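Side-chain contacts in uncharacterized protein YhfS (Escherichia coli, PDB 4J8L), which is of unknown function but carries covalently bound pyridoxal 5'-phosphate and may have cysteine synthase activity: residues 330-333 with 334-337; 143-146 with 147-151. All blocks are in the same frame, centred on the assembly; numbering follows the deposited sequence.

Contact 1. Residues 330-333 with 334-337; sequences NPQS and EHCA. With NI (nickel (II) ion), chain B.
Ser333 O gathers the amides of Cys336 and Ala337. It accepts from Cys336 N at 2.9 Å and from Ala337 N at 2.9 Å, the latter meeting it almost head-on (C=O...N 178°) and the former well above the carbonyl plane. One residue earlier, His335 N reaches Gln332 O at 3.2 Å. This is the tight side: Ala337 is buried, and its CB and the side chain of Ser333 both rest on Leu322. The bonds link residues three or four apart, the spacing of helical turns, and they lead the chain from helix 324-329 into strand 337-341 of the antiparallel sheet in the C-terminal YhfS-like region. Asn330, the first residue after helix 324-329 to leave helical geometry, turns its ND2 back to Phe326 O. Beyond it a water bridges the bend, donating to Asn330 O at 2.7 Å and to Glu334 OE2 at 2.8 Å while accepting from Glu334 N. Glu334 also makes a long, weak ion pair with Arg327.

On the outer side the side chains meet more loosely. CG of Glu334, set between its own backbone N and carbonyl carbon (chi1 66°), lies over the centre of one face of the His335 ring, 3.9 Å above it. Gln332 O sits at the edge of that ring, near its plane; the bend of the Gln332 chain at chi2 brings OE1 to 3.5 Å from His335 CD2, but out of the ring plane, with the amide and ring planes 21° apart. Gln332, Glu334, His335 and Cys336 all touch a crystal neighbour. SG of Cys336 binds a nickel ion at 2.2 Å, and two waters are also ligands of the metal.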
loop_
_atom_site.group_PDB
_atom_site.type_symbol
_atom_site.label_atom_id
_atom_site.label_comp_id
_atom_site.label_asym_id
_atom_site.label_seq_id
_atom_site.Cartn_x
_atom_site.Cartn_y
_atom_site.Cartn_z
ATOM N N ASN A 330 -10.260 -20.837 0.912
ATOM C CA ASN A 330 -9.476 -22.071 0.900
ATOM C C ASN A 330 -9.247 -22.577 2.328
ATOM O O ASN A 330 -8.156 -22.441 2.879
ATOM C CB ASN A 330 -8.132 -21.822 0.205
ATOM C CG ASN A 330 -8.298 -21.200 -1.176
ATOM O OD1 ASN A 330 -8.568 -21.902 -2.153
ATOM N ND2 ASN A 330 -8.163 -19.874 -1.258
ATOM N N PRO A 331 -10.289 -23.172 2.928
ATOM C CA PRO A 331 -10.310 -23.482 4.361
ATOM C C PRO A 331 -9.215 -24.441 4.832
ATOM O O PRO A 331 -8.877 -24.426 6.017
ATOM C CB PRO A 331 -11.695 -24.103 4.565
ATOM C CG PRO A 331 -12.506 -23.588 3.438
ATOM C CD PRO A 331 -11.573 -23.487 2.280
ATOM N N GLN A 332 -8.655 -25.244 3.932
ATOM C CA GLN A 332 -7.631 -26.203 4.355
ATOM C C GLN A 332 -6.210 -25.670 4.239
ATOM O O GLN A 332 -5.293 -26.226 4.850
ATOM C CB GLN A 332 -7.759 -27.531 3.604
ATOM C CG GLN A 332 -8.991 -28.377 3.988
ATOM C CD GLN A 332 -9.221 -28.458 5.499
ATOM O OE1 GLN A 332 -8.335 -28.873 6.276
ATOM N NE2 GLN A 332 -10.420 -28.060 5.925
ATOM N N SER A 333 -6.024 -24.587 3.478
ATOM C CA SER A 333 -4.683 -24.073 3.189
ATOM C C SER A 333 -3.901 -23.625 4.411
ATOM O O SER A 333 -2.679 -23.737 4.437
ATOM C CB SER A 333 -4.751 -22.919 2.186
ATOM O OG SER A 333 -5.173 -23.403 0.925
ATOM N N GLU A 334 -4.596 -23.117 5.420
ATOM C CA GLU A 334 -3.919 -22.606 6.606
ATOM C C GLU A 334 -3.088 -23.679 7.325
ATOM O O GLU A 334 -2.144 -23.357 8.044
ATOM C CB GLU A 334 -4.924 -21.977 7.576
ATOM C CG GLU A 334 -5.904 -22.966 8.173
ATOM C CD GLU A 334 -7.090 -22.293 8.826
ATOM O OE1 GLU A 334 -7.334 -22.540 10.023
ATOM O OE2 GLU A 334 -7.791 -21.528 8.131
ATOM N N HIS A 335 -3.414 -24.947 7.110
ATOM C CA HIS A 335 -2.681 -26.011 7.782
ATOM C C HIS A 335 -1.361 -26.320 7.086
ATOM O O HIS A 335 -0.455 -26.902 7.693
ATOM C CB HIS A 335 -3.561 -27.258 7.883
ATOM C CG HIS A 335 -4.844 -27.006 8.606
ATOM N ND1 HIS A 335 -4.893 -26.751 9.961
ATOM C CD2 HIS A 335 -6.119 -26.915 8.159
ATOM C CE1 HIS A 335 -6.149 -26.548 10.321
ATOM N NE2 HIS A 335 -6.911 -26.639 9.247
ATOM N N CYS A 336 -1.256 -25.905 5.825
ATOM C CA CYS A 336 -0.145 -26.293 4.961
ATOM C C CYS A 336 0.744 -25.146 4.461
ATOM O O CYS A 336 1.871 -25.382 4.031
ATOM C CB CYS A 336 -0.689 -27.019 3.737
ATOM S SG CYS A 336 -1.769 -28.425 4.146
ATOM N N ALA A 337 0.239 -23.918 4.478
ATOM C CA ALA A 337 0.969 -22.822 3.831
ATOM C C ALA A 337 1.085 -21.580 4.699
ATOM O O ALA A 337 0.255 -21.345 5.583
ATOM C CB ALA A 337 0.317 -22.478 2.499
HETATM NI NI NI B . -0.441 -30.128 3.570
HETATM O O HOH W 1 -7.236 -21.892 5.398
HETATM O O HOH W 2 -0.718 -29.888 1.786
HETATM O O HOH W 3 -1.989 -31.479 3.793
#

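Contact 2. Residues 143-146 with 147-151; sequences TRQQ and PQDSY
Arg144 and Tyr151 meet through the backbone carbonyl of the tyrosine: NH1 lies 2.8 Å from Tyr151 O, in the carbonyl plane and on a lone pair, while NH2 reaches the same oxygen from above that plane at 3.1 Å. The arginine chain bends at chi2 (-54°) and then runs straight, carrying the guanidinium end-on to this oxygen, with Asp149 O and Ser150 CA against one face. NH1 also sits over the Tyr151 ring, a weak cation-pi approach at most, and NE bonds to Phe4 O.

Gln146 CG lies between its backbone N and carbonyl carbon (chi1 59°), the chain extended beyond it, and NE2 bonds to Asp149 OD1 at 2.9 Å on the syn side, tilted out of the carboxylate plane. The amide of Gln148 stacks on that of Gln146, the planes 4° apart. Asp149 OD1 is gripped further by Asn121 and His96. One water donates to both Gln145 OE1 and Tyr151 OH, which also bonds to Gln141 O; another accepts from Gln145 N and lies near OE1 and Asp149 OD2. Gln145 NE2 bonds to Pro99 O. With Asp149 N on Gln146 O, the bend is a type I beta turn in the loop that opens a beta-alpha-beta crossover, from strand 137-141 through helix 153-162 to parallel strand 167-170.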
loop_
_atom_site.group_PDB
_atom_site.type_symbol
_atom_site.label_atom_id
_atom_site.label_comp_id
_atom_site.label_asym_id
_atom_site.label_seq_id
_atom_site.Cartn_x
_atom_site.Cartn_y
_atom_site.Cartn_z
ATOM N N THR A 143 -3.027 -2.952 -4.929
ATOM C CA THR A 143 -2.588 -4.321 -4.677
ATOM C C THR A 143 -3.711 -5.311 -4.976
ATOM O O THR A 143 -4.876 -4.933 -5.074
ATOM C CB THR A 143 -2.116 -4.533 -3.231
ATOM O OG1 THR A 143 -3.144 -4.124 -2.319
ATOM C CG2 THR A 143 -0.841 -3.740 -2.972
ATOM N N ARG A 144 -3.337 -6.576 -5.104
ATOM C CA ARG A 144 -4.280 -7.636 -5.449
ATOM C C ARG A 144 -5.146 -8.089 -4.274
ATOM O O ARG A 144 -4.642 -8.436 -3.204
ATOM C CB ARG A 144 -3.523 -8.838 -6.017
ATOM C CG ARG A 144 -2.643 -8.526 -7.225
ATOM C CD ARG A 144 -3.436 -7.842 -8.329
ATOM N NE ARG A 144 -2.680 -7.741 -9.579
ATOM C CZ ARG A 144 -3.069 -7.039 -10.640
ATOM N NH1 ARG A 144 -4.200 -6.344 -10.605
ATOM N NH2 ARG A 144 -2.325 -7.024 -11.737
ATOM N N GLN A 145 -6.457 -8.136 -4.500
ATOM C CA GLN A 145 -7.406 -8.538 -3.467
ATOM C C GLN A 145 -7.656 -10.039 -3.465
ATOM O O GLN A 145 -8.141 -10.599 -2.478
ATOM C CB GLN A 145 -8.731 -7.813 -3.682
ATOM C CG GLN A 145 -8.618 -6.306 -3.507
ATOM C CD GLN A 145 -9.752 -5.579 -4.188
ATOM O OE1 GLN A 145 -9.616 -5.146 -5.332
ATOM N NE2 GLN A 145 -10.887 -5.453 -3.497
ATOM N N GLN A 146 -7.332 -10.685 -4.578
ATOM C CA GLN A 146 -7.498 -12.122 -4.708
ATOM C C GLN A 146 -6.544 -12.582 -5.801
ATOM O O GLN A 146 -6.176 -11.782 -6.667
ATOM C CB GLN A 146 -8.951 -12.451 -5.051
ATOM C CG GLN A 146 -9.439 -11.814 -6.323
ATOM C CD GLN A 146 -10.938 -11.909 -6.478
ATOM O OE1 GLN A 146 -11.623 -12.500 -5.643
ATOM N NE2 GLN A 146 -11.460 -11.319 -7.548
ATOM N N PRO A 147 -6.109 -13.851 -5.747
ATOM C CA PRO A 147 -5.045 -14.356 -6.628
ATOM C C PRO A 147 -5.320 -14.152 -8.112
ATOM O O PRO A 147 -4.390 -13.906 -8.881
ATOM C CB PRO A 147 -5.017 -15.855 -6.317
ATOM C CG PRO A 147 -5.545 -15.966 -4.945
ATOM C CD PRO A 147 -6.571 -14.886 -4.801
ATOM N N GLN A 148 -6.583 -14.254 -8.507
ATOM C CA GLN A 148 -6.952 -14.169 -9.916
ATOM C C GLN A 148 -6.980 -12.750 -10.487
ATOM O O GLN A 148 -7.155 -12.585 -11.693
ATOM C CB GLN A 148 -8.314 -14.824 -10.152
ATOM C CG GLN A 148 -9.454 -14.154 -9.404
ATOM C CD GLN A 148 -9.780 -14.850 -8.094
ATOM O OE1 GLN A 148 -8.886 -15.162 -7.301
ATOM N NE2 GLN A 148 -11.067 -15.113 -7.868
ATOM N N ASP A 149 -6.823 -11.733 -9.641
ATOM C CA ASP A 149 -6.874 -10.355 -10.130
ATOM C C ASP A 149 -5.640 -10.001 -10.957
ATOM O O ASP A 149 -4.502 -10.101 -10.484
ATOM C CB ASP A 149 -7.045 -9.357 -8.984
ATOM C CG ASP A 149 -8.451 -9.356 -8.412
ATOM O OD1 ASP A 149 -9.368 -9.932 -9.051
ATOM O OD2 ASP A 149 -8.635 -8.772 -7.321
ATOM N N SER A 150 -5.877 -9.567 -12.190
ATOM C CA SER A 150 -4.801 -9.348 -13.147
ATOM C C SER A 150 -4.942 -8.017 -13.855
ATOM O O SER A 150 -4.183 -7.719 -14.769
ATOM C CB SER A 150 -4.802 -10.461 -14.196
ATOM O OG SER A 150 -6.005 -10.442 -14.949
ATOM N N TYR A 151 -5.913 -7.215 -13.443
ATOM C CA TYR A 151 -6.159 -5.967 -14.148
ATOM C C TYR A 151 -5.002 -4.978 -14.062
ATOM O O TYR A 151 -4.251 -4.959 -13.082
ATOM C CB TYR A 151 -7.477 -5.328 -13.714
ATOM C CG TYR A 151 -7.590 -4.870 -12.267
ATOM C CD1 TYR A 151 -8.308 -5.616 -11.342
ATOM C CD2 TYR A 151 -7.040 -3.665 -11.846
ATOM C CE1 TYR A 151 -8.458 -5.192 -10.040
ATOM C CE2 TYR A 151 -7.181 -3.231 -10.535
ATOM C CZ TYR A 151 -7.894 -4.000 -9.639
ATOM O OH TYR A 151 -8.052 -3.580 -8.336
HETATM O O HOH W 4 -7.483 -6.571 -6.710
HETATM O O HOH W 5 -10.146 -2.830 -6.630
#

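Followed from the N terminus, contact 2 comes first, closing the loop between strand 137-141 and helix 153-162 in the aminotransferase-like part of the chain. Contact 1 closes a later loop, between helix 324-329 and strand 337-341, near the C-terminal end. The two are in series, neither nested nor crossed, and in each, two consecutive segments fold back on one another. The centres of contact 1 and contact 2 lie about 19 Å apart. The nearest atoms of contact 1 and contact 2 are about 6 Å apart, without touching. Both border the antiparallel sheet: 330-337 runs into strand 337-341, and Thr143 and Arg144 touch Asn275 of the outermost strand 268-275.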